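Local coordinates for putative cobalamin synthesis related protein (Corynebacterium diphtheriae, PDB 2NPN) that binds S-adenosylmethionine and probably acts as a methyltransferase of cobalamin biosynthesis, the precorrin-6A synthase (deacetylating) step, at residues Met2-Ile8 and His133-Ile139; Asp187-Gln193 and Ala225-Lys231; His199-Gly205 and Asp243-Glu249. All blocks are in the same frame, centred on the assembly; numbering follows the deposited sequence.

Contact 1: residues Met2-Ile8 and His133-Ile139; sequences MRTIYVI and HADVKVI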
loop_
_atom_site.group_PDB
_atom_site.type_symbol
_atom_site.label_atom_id
_atom_site.label_comp_id
_atom_site.label_asym_id
_atom_site.label_seq_id
_atom_site.Cartn_x
_atom_site.Cartn_y
_atom_site.Cartn_z
HETATM N N MSE A 2 7.993 28.486 2.614
HETATM C CA MSE A 2 7.800 27.302 1.779
HETATM C C MSE A 2 6.535 26.561 2.189
HETATM O O MSE A 2 6.119 26.640 3.339
HETATM C CB MSE A 2 8.988 26.344 1.902
HETATM C CG MSE A 2 9.045 25.565 3.207
HETATM SE SE MSE A 2 10.709 24.565 3.384
HETATM C CE MSE A 2 11.935 26.093 3.272
ATOM N N ARG A 3 5.986 25.800 1.259
ATOM C CA ARG A 3 4.861 24.964 1.582
ATOM C C ARG A 3 5.330 23.700 2.322
ATOM O O ARG A 3 6.514 23.356 2.279
ATOM C CB ARG A 3 4.121 24.582 0.306
ATOM C CG ARG A 3 3.524 25.786 -0.433
ATOM C CD ARG A 3 2.921 25.340 -1.751
ATOM N NE ARG A 3 2.024 26.355 -2.298
ATOM C CZ ARG A 3 2.418 27.423 -2.995
ATOM N NH1 ARG A 3 3.712 27.634 -3.265
ATOM N NH2 ARG A 3 1.536 28.317 -3.421
ATOM N N THR A 4 4.410 23.063 3.038
ATOM C CA THR A 4 4.598 21.724 3.616
ATOM C C THR A 4 3.847 20.708 2.780
ATOM O O THR A 4 2.687 20.927 2.483
ATOM C CB THR A 4 4.067 21.673 5.047
ATOM O OG1 THR A 4 4.844 22.583 5.845
ATOM C CG2 THR A 4 4.167 20.258 5.631
ATOM N N ILE A 5 4.524 19.626 2.381
ATOM C CA ILE A 5 3.887 18.504 1.721
ATOM C C ILE A 5 3.884 17.327 2.696
ATOM O O ILE A 5 4.941 16.786 3.019
ATOM C CB ILE A 5 4.604 18.096 0.404
ATOM C CG1 ILE A 5 4.563 19.216 -0.647
ATOM C CG2 ILE A 5 3.970 16.826 -0.156
ATOM C CD1 ILE A 5 5.401 18.965 -1.886
ATOM N N TYR A 6 2.706 16.981 3.220
ATOM C CA TYR A 6 2.570 15.831 4.076
ATOM C C TYR A 6 2.357 14.637 3.157
ATOM O O TYR A 6 1.517 14.680 2.275
ATOM C CB TYR A 6 1.367 15.930 5.001
ATOM C CG TYR A 6 1.453 16.955 6.048
ATOM C CD1 TYR A 6 2.242 16.744 7.156
ATOM C CD2 TYR A 6 0.677 18.110 5.983
ATOM C CE1 TYR A 6 2.309 17.652 8.172
ATOM C CE2 TYR A 6 0.736 19.061 7.011
ATOM C CZ TYR A 6 1.561 18.808 8.102
ATOM O OH TYR A 6 1.646 19.724 9.122
ATOM N N VAL A 7 3.095 13.558 3.405
ATOM C CA VAL A 7 2.869 12.312 2.672
ATOM C C VAL A 7 2.346 11.336 3.715
ATOM O O VAL A 7 3.091 10.926 4.603
ATOM C CB VAL A 7 4.159 11.799 1.999
ATOM C CG1 VAL A 7 3.883 10.501 1.249
ATOM C CG2 VAL A 7 4.721 12.900 1.069
ATOM N N ILE A 8 1.058 11.062 3.635
ATOM C CA ILE A 8 0.353 10.475 4.772
ATOM C C ILE A 8 -0.069 9.026 4.469
ATOM O O ILE A 8 -0.928 8.779 3.610
ATOM C CB ILE A 8 -0.917 11.298 5.188
ATOM C CG1 ILE A 8 -0.563 12.781 5.360
ATOM C CG2 ILE A 8 -1.562 10.661 6.432
ATOM C CD1 ILE A 8 -1.667 13.612 5.922
ATOM N N HIS A 133 9.391 24.617 -4.067
ATOM C CA HIS A 133 9.955 24.727 -2.743
ATOM C C HIS A 133 8.966 24.186 -1.717
ATOM O O HIS A 133 7.861 24.717 -1.554
ATOM C CB HIS A 133 10.294 26.189 -2.451
ATOM C CG HIS A 133 11.275 26.781 -3.423
ATOM N ND1 HIS A 133 10.936 27.777 -4.309
ATOM C CD2 HIS A 133 12.576 26.488 -3.667
ATOM C CE1 HIS A 133 11.993 28.101 -5.036
ATOM N NE2 HIS A 133 12.999 27.326 -4.671
ATOM N N ALA A 134 9.367 23.128 -1.032
ATOM C CA ALA A 134 8.510 22.517 -0.028
ATOM C C ALA A 134 9.324 21.754 1.012
ATOM O O ALA A 134 10.416 21.264 0.727
ATOM C CB ALA A 134 7.532 21.577 -0.686
ATOM N N ASP A 135 8.790 21.672 2.225
ATOM C CA ASP A 135 9.299 20.765 3.256
ATOM C C ASP A 135 8.434 19.499 3.240
ATOM O O ASP A 135 7.237 19.566 3.547
ATOM C CB ASP A 135 9.244 21.467 4.622
ATOM C CG ASP A 135 9.638 20.562 5.784
ATOM O OD1 ASP A 135 10.377 19.567 5.591
ATOM O OD2 ASP A 135 9.198 20.861 6.912
ATOM N N VAL A 136 9.036 18.353 2.888
ATOM C CA VAL A 136 8.305 17.086 2.816
ATOM C C VAL A 136 8.320 16.403 4.170
ATOM O O VAL A 136 9.392 16.204 4.727
ATOM C CB VAL A 136 8.855 16.164 1.719
ATOM C CG1 VAL A 136 8.076 14.841 1.694
ATOM C CG2 VAL A 136 8.789 16.883 0.359
ATOM N N LYS A 137 7.148 16.092 4.699
ATOM C CA LYS A 137 7.008 15.413 5.983
ATOM C C LYS A 137 6.195 14.110 5.792
ATOM O O LYS A 137 5.040 14.135 5.360
ATOM C CB LYS A 137 6.329 16.329 7.005
ATOM C CG LYS A 137 7.089 17.665 7.255
ATOM C CD LYS A 137 6.355 18.554 8.229
ATOM C CE LYS A 137 6.575 18.130 9.690
ATOM N NZ LYS A 137 6.297 19.275 10.603
ATOM N N VAL A 138 6.810 12.990 6.151
ATOM C CA VAL A 138 6.213 11.697 5.930
ATOM C C VAL A 138 5.587 11.253 7.246
ATOM O O VAL A 138 6.218 11.301 8.316
ATOM C CB VAL A 138 7.247 10.689 5.448
ATOM C CG1 VAL A 138 6.613 9.308 5.269
ATOM C CG2 VAL A 138 7.945 11.179 4.181
ATOM N N ILE A 139 4.356 10.765 7.123
ATOM C CA ILE A 139 3.576 10.286 8.250
ATOM C C ILE A 139 3.308 8.785 8.050
ATOM O O ILE A 139 2.638 8.411 7.096
ATOM C CB ILE A 139 2.254 11.093 8.385
ATOM C CG1 ILE A 139 2.586 12.569 8.645
ATOM C CG2 ILE A 139 1.384 10.462 9.411
ATOM C CD1 ILE A 139 1.334 13.480 8.778
HETATM O O HOH W 1 6.269 26.515 -2.321
HETATM O O HOH W 2 6.961 22.247 7.515
#
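Ile-5 is bonded through its backbone to Asp-135 and Lys-137, its N to Asp-135 O at 3.0 Å and its O receiving Lys-137 N. Val-7 repeats this two residues on with Lys-137 and Ile-139, and Asp-135 N reaches Arg-3 O at 2.8 Å, so two parallel strands are joined by five bonds. On the face of the odd-numbered residues of 2-8, CD1 of Ile-5 rests on CB of Ala-134 at 3.6 Å, and CG2 of Val-7 meets CG1 of Val-136. Val-7 and Val-136 also pack against helix 119-130; beta-branched residues suit the extended backbone. On the other face, CD1 of Ile-139 touches CD1 of the Tyr-6 ring at 3.8 Å, while CG1 of Ile-8 runs beside the same isoleucine. With CG2 set opposite its backbone N, Thr-4 lays that methyl over the centre of the Tyr-6 ring, 3.8 Å above it, and against CD of Lys-137. In the modelled conformer of Asp-135 a water donates to both Thr-4 OG1 and Asp-135 OD2, a tentative bridge. Arg-3 NH1 donates to another water at 2.9 Å; its NH2 is held by Thr-99 O. Outward, strand 3-9 lies between 104-109 and the edge strand 134-139, with helix 20-28 against Ile-8 and Ile-139. The chemistry implies a sheet edge joined by main-chain bonds and apolar side chains.

Contact 2: residues Asp187-Gln193 and Ala225-Lys231; sequences DGKTAWQ and AQVAELK
Lys-231 reaches from helix 220-238 into the loop 187-191, where its NZ donates to two backbone carbonyls, Lys-189 O at 2.6 Å and Asp-187 O at 2.8 Å. The first is met nearly along the C=O axis, the second from above the carbonyl plane. A lysine suits the place because its chain, extended beyond CG with chi1 179°, is long enough to carry the ammonium there while CD brushes the edge of the Trp-192 ring. Asp-187 shapes the loop itself: OD1 accepts from Lys-189 N to form an Asx turn, and OD2 uses its syn lone pair for Ala-191 N at 2.8 Å while also bonding Tyr-245 OH. The indole completes the tight, buried part that the lysine begins. CZ2 of Trp-192 meets CG1 of Val-227 at 3.7 Å, Ala-228 N comes to the ring edge in its plane, and CB of Thr-190 covers one face toward the rim; NE1 is taken by Gly-224 O. Alanine at 228 is small enough to let CG2 of Thr-190 approach its CB to 3.7 Å. Toward solvent the contact thins: Gln-193, bent at chi2, brings NE2 to 3.3 Å from N of exposed Ala-225, where two donors meet without a hydrogen bond. The buried ammonium also forms a salt bridge with Asp-243, so its positive charge is probably well stabilised, and the loop is fastened to the helix through carbonyls and an indole.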
loop_
_atom_site.group_PDB
_atom_site.type_symbol
_atom_site.label_atom_id
_atom_site.label_comp_id
_atom_site.label_asym_id
_atom_site.label_seq_id
_atom_site.Cartn_x
_atom_site.Cartn_y
_atom_site.Cartn_z
ATOM N N ASP A 187 1.849 -10.190 -5.586
ATOM C CA ASP A 187 1.793 -11.459 -6.330
ATOM C C ASP A 187 0.499 -11.497 -7.121
ATOM O O ASP A 187 -0.569 -11.624 -6.536
ATOM C CB ASP A 187 1.823 -12.696 -5.396
ATOM C CG ASP A 187 1.913 -14.024 -6.153
ATOM O OD1 ASP A 187 2.024 -14.039 -7.411
ATOM O OD2 ASP A 187 1.902 -15.057 -5.460
ATOM N N GLY A 188 0.614 -11.352 -8.430
ATOM C CA GLY A 188 -0.552 -11.434 -9.323
ATOM C C GLY A 188 -0.945 -12.846 -9.681
ATOM O O GLY A 188 -1.934 -13.037 -10.394
ATOM N N LYS A 189 -0.130 -13.816 -9.275
ATOM C CA LYS A 189 -0.307 -15.196 -9.638
ATOM C C LYS A 189 -0.418 -15.919 -8.303
ATOM O O LYS A 189 -1.042 -15.382 -7.352
ATOM C CB LYS A 189 0.861 -15.711 -10.495
ATOM C CG LYS A 189 1.106 -14.924 -11.780
ATOM C CD LYS A 189 2.334 -15.509 -12.511
ATOM C CE LYS A 189 2.579 -14.896 -13.880
ATOM N NZ LYS A 189 3.851 -15.363 -14.499
ATOM N N THR A 190 0.250 -17.080 -8.151
ATOM C CA THR A 190 0.043 -17.987 -6.983
ATOM C C THR A 190 1.410 -18.606 -6.636
ATOM O O THR A 190 1.610 -19.820 -6.639
ATOM C CB THR A 190 -1.033 -19.123 -7.181
ATOM O OG1 THR A 190 -0.603 -20.001 -8.229
ATOM C CG2 THR A 190 -2.448 -18.532 -7.460
ATOM N N ALA A 191 2.363 -17.737 -6.298
ATOM C CA ALA A 191 3.767 -18.132 -6.254
ATOM C C ALA A 191 4.104 -19.121 -5.129
ATOM O O ALA A 191 5.117 -19.831 -5.210
ATOM C CB ALA A 191 4.687 -16.859 -6.232
ATOM N N TRP A 192 3.256 -19.203 -4.102
ATOM C CA TRP A 192 3.403 -20.206 -3.062
ATOM C C TRP A 192 3.449 -21.633 -3.635
ATOM O O TRP A 192 4.083 -22.511 -3.062
ATOM C CB TRP A 192 2.305 -20.120 -2.007
ATOM C CG TRP A 192 0.868 -20.252 -2.502
ATOM C CD1 TRP A 192 0.184 -21.407 -2.677
ATOM C CD2 TRP A 192 -0.023 -19.199 -2.849
ATOM N NE1 TRP A 192 -1.081 -21.132 -3.094
ATOM C CE2 TRP A 192 -1.244 -19.784 -3.192
ATOM C CE3 TRP A 192 0.088 -17.812 -2.876
ATOM C CZ2 TRP A 192 -2.342 -19.025 -3.577
ATOM C CZ3 TRP A 192 -1.003 -17.066 -3.228
ATOM C CH2 TRP A 192 -2.200 -17.679 -3.592
ATOM N N GLN A 193 2.724 -21.861 -4.712
ATOM C CA GLN A 193 2.666 -23.223 -5.256
ATOM C C GLN A 193 4.020 -23.662 -5.789
ATOM O O GLN A 193 4.343 -24.879 -5.803
ATOM C CB GLN A 193 1.585 -23.273 -6.341
ATOM C CG GLN A 193 0.143 -23.155 -5.814
ATOM C CD GLN A 193 -0.304 -24.388 -5.027
ATOM O OE1 GLN A 193 0.149 -24.611 -3.914
ATOM N NE2 GLN A 193 -1.179 -25.220 -5.631
ATOM N N ALA A 225 -3.566 -25.306 -3.317
ATOM C CA ALA A 225 -4.430 -25.340 -4.497
ATOM C C ALA A 225 -5.782 -24.694 -4.196
ATOM O O ALA A 225 -6.331 -23.988 -5.059
ATOM C CB ALA A 225 -4.629 -26.754 -4.979
ATOM N N GLN A 226 -6.310 -24.939 -2.988
ATOM C CA GLN A 226 -7.575 -24.332 -2.564
ATOM C C GLN A 226 -7.466 -22.800 -2.542
ATOM O O GLN A 226 -8.387 -22.083 -2.966
ATOM C CB GLN A 226 -8.003 -24.834 -1.163
ATOM C CG GLN A 226 -8.355 -26.317 -1.086
ATOM C CD GLN A 226 -8.502 -26.860 0.350
ATOM O OE1 GLN A 226 -9.044 -27.947 0.549
ATOM N NE2 GLN A 226 -8.034 -26.111 1.341
ATOM N N VAL A 227 -6.358 -22.266 -2.027
ATOM C CA VAL A 227 -6.244 -20.812 -1.964
ATOM C C VAL A 227 -6.067 -20.238 -3.397
ATOM O O VAL A 227 -6.570 -19.131 -3.719
ATOM C CB VAL A 227 -5.125 -20.356 -0.984
ATOM C CG1 VAL A 227 -4.986 -18.870 -1.013
ATOM C CG2 VAL A 227 -5.473 -20.822 0.442
ATOM N N ALA A 228 -5.388 -20.989 -4.262
ATOM C CA ALA A 228 -5.224 -20.574 -5.665
ATOM C C ALA A 228 -6.612 -20.452 -6.297
ATOM O O ALA A 228 -6.882 -19.457 -6.975
ATOM C CB ALA A 228 -4.315 -21.537 -6.428
ATOM N N GLU A 229 -7.499 -21.407 -6.013
ATOM C CA GLU A 229 -8.852 -21.428 -6.581
ATOM C C GLU A 229 -9.631 -20.235 -6.017
ATOM O O GLU A 229 -10.317 -19.517 -6.762
ATOM C CB GLU A 229 -9.598 -22.737 -6.250
ATOM C CG GLU A 229 -8.986 -24.038 -6.783
ATOM C CD GLU A 229 -9.352 -25.260 -5.904
ATOM O OE1 GLU A 229 -10.293 -25.131 -5.068
ATOM O OE2 GLU A 229 -8.720 -26.352 -6.039
ATOM N N LEU A 230 -9.519 -20.027 -4.702
ATOM C CA LEU A 230 -10.212 -18.959 -4.008
ATOM C C LEU A 230 -9.788 -17.613 -4.598
ATOM O O LEU A 230 -10.605 -16.726 -4.853
ATOM C CB LEU A 230 -9.875 -19.004 -2.507
ATOM C CG LEU A 230 -10.470 -17.889 -1.659
ATOM C CD1 LEU A 230 -12.020 -17.886 -1.644
ATOM C CD2 LEU A 230 -9.907 -18.062 -0.273
ATOM N N LYS A 231 -8.491 -17.444 -4.817
ATOM C CA LYS A 231 -7.975 -16.136 -5.276
ATOM C C LYS A 231 -8.578 -15.799 -6.661
ATOM O O LYS A 231 -9.012 -14.668 -6.909
ATOM C CB LYS A 231 -6.435 -16.173 -5.283
ATOM C CG LYS A 231 -5.757 -14.884 -5.766
ATOM C CD LYS A 231 -4.286 -14.950 -5.635
ATOM C CE LYS A 231 -3.584 -13.668 -6.030
ATOM N NZ LYS A 231 -2.175 -13.726 -5.654
#

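Contact 3: residues His199-Gly205 and Asp243-Glu249; sequences HTYMWWG and DTYLLRE. With SAM (S-adenosylmethionine), chain C.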
loop_
_atom_site.group_PDB
_atom_site.type_symbol
_atom_site.label_atom_id
_atom_site.label_comp_id
_atom_site.label_asym_id
_atom_site.label_seq_id
_atom_site.Cartn_x
_atom_site.Cartn_y
_atom_site.Cartn_z
ATOM N N HIS A 199 6.983 -28.870 4.460
ATOM C CA HIS A 199 7.022 -28.148 5.747
ATOM C C HIS A 199 6.586 -26.688 5.655
ATOM O O HIS A 199 6.495 -25.996 6.694
ATOM C CB HIS A 199 8.413 -28.200 6.310
ATOM C CG HIS A 199 8.862 -29.592 6.589
ATOM N ND1 HIS A 199 8.185 -30.441 7.451
ATOM C CD2 HIS A 199 9.897 -30.300 6.096
ATOM C CE1 HIS A 199 8.818 -31.597 7.500
ATOM N NE2 HIS A 199 9.845 -31.552 6.665
ATOM N N THR A 200 6.329 -26.196 4.437
ATOM C CA THR A 200 6.005 -24.777 4.253
ATOM C C THR A 200 4.598 -24.487 4.727
ATOM O O THR A 200 3.628 -25.100 4.222
ATOM C CB THR A 200 6.120 -24.391 2.777
ATOM O OG1 THR A 200 7.375 -24.856 2.263
ATOM C CG2 THR A 200 5.949 -22.852 2.626
ATOM N N TYR A 201 4.484 -23.550 5.666
ATOM C CA TYR A 201 3.194 -23.133 6.215
ATOM C C TYR A 201 2.889 -21.744 5.629
ATOM O O TYR A 201 3.822 -20.960 5.458
ATOM C CB TYR A 201 3.250 -23.029 7.730
ATOM C CG TYR A 201 1.884 -23.087 8.358
ATOM C CD1 TYR A 201 1.300 -24.311 8.688
ATOM C CD2 TYR A 201 1.189 -21.945 8.677
ATOM C CE1 TYR A 201 0.055 -24.368 9.257
ATOM C CE2 TYR A 201 -0.058 -21.999 9.263
ATOM C CZ TYR A 201 -0.630 -23.215 9.555
ATOM O OH TYR A 201 -1.891 -23.378 10.142
HETATM N N MSE A 202 1.615 -21.456 5.375
HETATM C CA MSE A 202 1.231 -20.140 4.864
HETATM C C MSE A 202 0.087 -19.533 5.681
HETATM O O MSE A 202 -0.887 -20.219 6.045
HETATM C CB MSE A 202 0.791 -20.239 3.386
HETATM C CG MSE A 202 0.354 -18.896 2.813
HETATM SE SE MSE A 202 0.033 -18.918 0.859
HETATM C CE MSE A 202 -1.317 -20.302 0.764
ATOM N N TRP A 203 0.242 -18.228 5.976
ATOM C CA TRP A 203 -0.839 -17.381 6.404
ATOM C C TRP A 203 -1.138 -16.367 5.308
ATOM O O TRP A 203 -0.255 -15.632 4.892
ATOM C CB TRP A 203 -0.486 -16.645 7.669
ATOM C CG TRP A 203 -0.271 -17.524 8.878
ATOM C CD1 TRP A 203 -1.181 -17.865 9.838
ATOM C CD2 TRP A 203 0.969 -18.114 9.281
ATOM N NE1 TRP A 203 -0.583 -18.646 10.814
ATOM C CE2 TRP A 203 0.735 -18.793 10.500
ATOM C CE3 TRP A 203 2.264 -18.129 8.730
ATOM C CZ2 TRP A 203 1.770 -19.457 11.188
ATOM C CZ3 TRP A 203 3.275 -18.787 9.430
ATOM C CH2 TRP A 203 3.015 -19.445 10.632
ATOM N N TRP A 204 -2.381 -16.367 4.827
ATOM C CA TRP A 204 -2.785 -15.613 3.643
ATOM C C TRP A 204 -3.953 -14.713 3.983
ATOM O O TRP A 204 -4.807 -15.023 4.833
ATOM C CB TRP A 204 -3.116 -16.594 2.517
ATOM C CG TRP A 204 -3.539 -16.049 1.239
ATOM C CD1 TRP A 204 -2.740 -15.770 0.158
ATOM C CD2 TRP A 204 -4.889 -15.749 0.820
ATOM N NE1 TRP A 204 -3.502 -15.308 -0.887
ATOM C CE2 TRP A 204 -4.819 -15.276 -0.512
ATOM C CE3 TRP A 204 -6.148 -15.817 1.443
ATOM C CZ2 TRP A 204 -5.965 -14.939 -1.248
ATOM C CZ3 TRP A 204 -7.264 -15.436 0.722
ATOM C CH2 TRP A 204 -7.167 -15.008 -0.610
ATOM N N GLY A 205 -4.017 -13.558 3.312
ATOM C CA GLY A 205 -5.176 -12.732 3.425
ATOM C C GLY A 205 -5.375 -11.830 2.237
ATOM O O GLY A 205 -4.414 -11.340 1.649
ATOM N N ASP A 243 -3.711 -9.468 -2.271
ATOM C CA ASP A 243 -3.407 -10.407 -1.208
ATOM C C ASP A 243 -1.994 -10.169 -0.680
ATOM O O ASP A 243 -1.110 -9.657 -1.404
ATOM C CB ASP A 243 -3.607 -11.892 -1.594
ATOM C CG ASP A 243 -2.667 -12.393 -2.754
ATOM O OD1 ASP A 243 -2.123 -11.557 -3.515
ATOM O OD2 ASP A 243 -2.516 -13.640 -2.957
ATOM N N THR A 244 -1.774 -10.623 0.555
ATOM C CA THR A 244 -0.433 -10.618 1.154
ATOM C C THR A 244 -0.363 -11.940 1.909
ATOM O O THR A 244 -1.378 -12.417 2.450
ATOM C CB THR A 244 -0.258 -9.409 2.141
ATOM O OG1 THR A 244 -0.441 -8.153 1.462
ATOM C CG2 THR A 244 1.154 -9.356 2.783
ATOM N N TYR A 245 0.812 -12.557 1.938
ATOM C CA TYR A 245 0.931 -13.826 2.655
ATOM C C TYR A 245 2.321 -13.948 3.266
ATOM O O TYR A 245 3.261 -13.314 2.823
ATOM C CB TYR A 245 0.548 -15.008 1.787
ATOM C CG TYR A 245 1.281 -15.159 0.460
ATOM C CD1 TYR A 245 2.367 -16.032 0.332
ATOM C CD2 TYR A 245 0.832 -14.526 -0.710
ATOM C CE1 TYR A 245 3.039 -16.214 -0.899
ATOM C CE2 TYR A 245 1.485 -14.724 -1.909
ATOM C CZ TYR A 245 2.584 -15.585 -2.009
ATOM O OH TYR A 245 3.189 -15.805 -3.263
ATOM N N LEU A 246 2.418 -14.826 4.266
ATOM C CA LEU A 246 3.668 -15.098 4.961
ATOM C C LEU A 246 3.905 -16.601 4.832
ATOM O O LEU A 246 2.982 -17.372 5.082
ATOM C CB LEU A 246 3.595 -14.695 6.441
ATOM C CG LEU A 246 4.909 -14.756 7.207
ATOM C CD1 LEU A 246 4.875 -13.687 8.382
ATOM C CD2 LEU A 246 5.221 -16.138 7.685
ATOM N N LEU A 247 5.071 -16.992 4.358
ATOM C CA LEU A 247 5.500 -18.407 4.255
ATOM C C LEU A 247 6.558 -18.617 5.306
ATOM O O LEU A 247 7.456 -17.810 5.506
ATOM C CB LEU A 247 6.113 -18.670 2.882
ATOM C CG LEU A 247 5.197 -18.490 1.663
ATOM C CD1 LEU A 247 5.990 -18.810 0.324
ATOM C CD2 LEU A 247 3.978 -19.290 1.769
ATOM N N ARG A 248 6.431 -19.725 6.002
ATOM C CA ARG A 248 7.368 -20.099 7.060
ATOM C C ARG A 248 7.647 -21.581 6.953
ATOM O O ARG A 248 6.718 -22.385 6.886
ATOM C CB ARG A 248 6.815 -19.745 8.429
ATOM C CG ARG A 248 7.769 -19.956 9.574
ATOM C CD ARG A 248 7.282 -19.311 10.867
ATOM N NE ARG A 248 7.321 -17.842 10.779
ATOM C CZ ARG A 248 6.601 -16.976 11.501
ATOM N NH1 ARG A 248 5.757 -17.389 12.463
ATOM N NH2 ARG A 248 6.712 -15.684 11.278
ATOM N N GLU A 249 8.920 -21.921 7.026
ATOM C CA GLU A 249 9.353 -23.329 6.966
ATOM C C GLU A 249 9.291 -23.880 8.383
ATOM O O GLU A 249 10.152 -23.598 9.215
ATOM C CB GLU A 249 10.753 -23.462 6.370
ATOM C CG GLU A 249 11.040 -24.835 5.895
ATOM C CD GLU A 249 10.274 -25.167 4.600
ATOM O OE1 GLU A 249 9.456 -24.353 4.106
ATOM O OE2 GLU A 249 10.541 -26.246 4.075
HETATM N N SAM C . 2.239 0.900 0.902
HETATM C CA SAM C . 1.392 -0.326 1.007
HETATM C C SAM C . 1.460 -0.932 2.397
HETATM O O SAM C . 0.785 -1.967 2.646
HETATM O OXT SAM C . 2.145 -0.371 3.275
HETATM C CB SAM C . 1.797 -1.354 -0.065
HETATM C CG SAM C . 1.495 -0.911 -1.498
HETATM S SD SAM C . 1.836 -2.143 -2.802
HETATM C CE SAM C . 1.447 -1.065 -4.211
HETATM C "C5'" SAM C . 0.347 -3.185 -2.992
HETATM C "C4'" SAM C . 0.461 -4.573 -2.340
HETATM O "O4'" SAM C . 0.226 -4.454 -0.976
HETATM C "C3'" SAM C . -0.570 -5.601 -2.810
HETATM O "O3'" SAM C . -0.193 -6.233 -4.007
HETATM C "C2'" SAM C . -0.661 -6.558 -1.652
HETATM O "O2'" SAM C . 0.493 -7.380 -1.622
HETATM C "C1'" SAM C . -0.581 -5.546 -0.528
HETATM N N9 SAM C . -1.909 -5.068 -0.083
HETATM C C8 SAM C . -2.302 -3.741 -0.022
HETATM N N7 SAM C . -3.527 -3.645 0.503
HETATM C C5 SAM C . -3.920 -4.912 0.833
HETATM C C6 SAM C . -5.052 -5.413 1.460
HETATM N N6 SAM C . -6.070 -4.609 1.861
HETATM N N1 SAM C . -5.151 -6.783 1.672
HETATM C C2 SAM C . -4.100 -7.612 1.331
HETATM N N3 SAM C . -2.978 -7.123 0.719
HETATM C C4 SAM C . -2.865 -5.791 0.491
#
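Two neighbouring antiparallel strands of the mixed sheet in this tetrapyrrole methylase fold, 200-206 and 243-249, make up this contact, and one end of the pair reaches the S-adenosylmethionine pocket. Tyr-201 with Arg-248, Trp-203 with Leu-246 and Gly-205 with Thr-244 are hydrogen-bonded pairs, each with two backbone bonds, as in Trp-203 N to Leu-246 O at 3.0 Å. On the face of the even-numbered residues of 199-205, Met-202 (selenomethionine) bends at chi3 to bring SE to CD1 of Tyr-245 at 3.7 Å, an oblique Met-aromatic contact, while its CB lies beside CD2 of Leu-247. At the far end OG1 of Thr-200 donates to OE1 of Glu-249 at 2.8 Å, on the syn side of the carboxylate; Thr-197 OG1 bonds OE2. The other face carries Tyr-201, Trp-203, Leu-246 and Arg-248. CE3 of the Trp-203 indole packs against CD2 of Leu-246 at 3.7 Å, and its CZ3 lies over one face of the Arg-248 guanidinium, offset toward the rim, with the two planes 57° apart. Asn-181 and Leu-155 O hold that arginine's polar end, and so help fix how the guanidinium lies against the indole. Near the ligand, Asp-243 places its carboxylate, with chi1 63°, where OD2 can accept from Trp-204 NE1 at 2.8 Å through its anti lone pair; Lys-231 is the second partner of that oxygen. Gly-205 O lies 3.8 Å from adenine C2. The strand end then supplies both donor and acceptor to the cofactor: Asp-243 O accepts from the ribose O2' at 2.8 Å, and Thr-244 OG1 donates to adenine N3 at 2.8 Å.

Contact 1 lies in the parallel five-stranded sheet, at its edge, on the opposite side of the chain's centre from the other two; its centre is about 39 Å from that of contact 2 and about 36 Å from that of contact 3. It closes along the chain before either of them opens. Contacts 2 and 3, with centres about 11 Å apart, have alternating segments: helix 192-195 precedes strand 200-206, and helix 220-238 precedes strand 243-249. They touch directly, through Asp-187 with Tyr-245 and Lys-231 with Asp-243, joining loop and helix to the mixed sheet. Contact 3 binds the cofactor directly, and contact 2 borders that end of the pocket through Lys-231 and Asp-243.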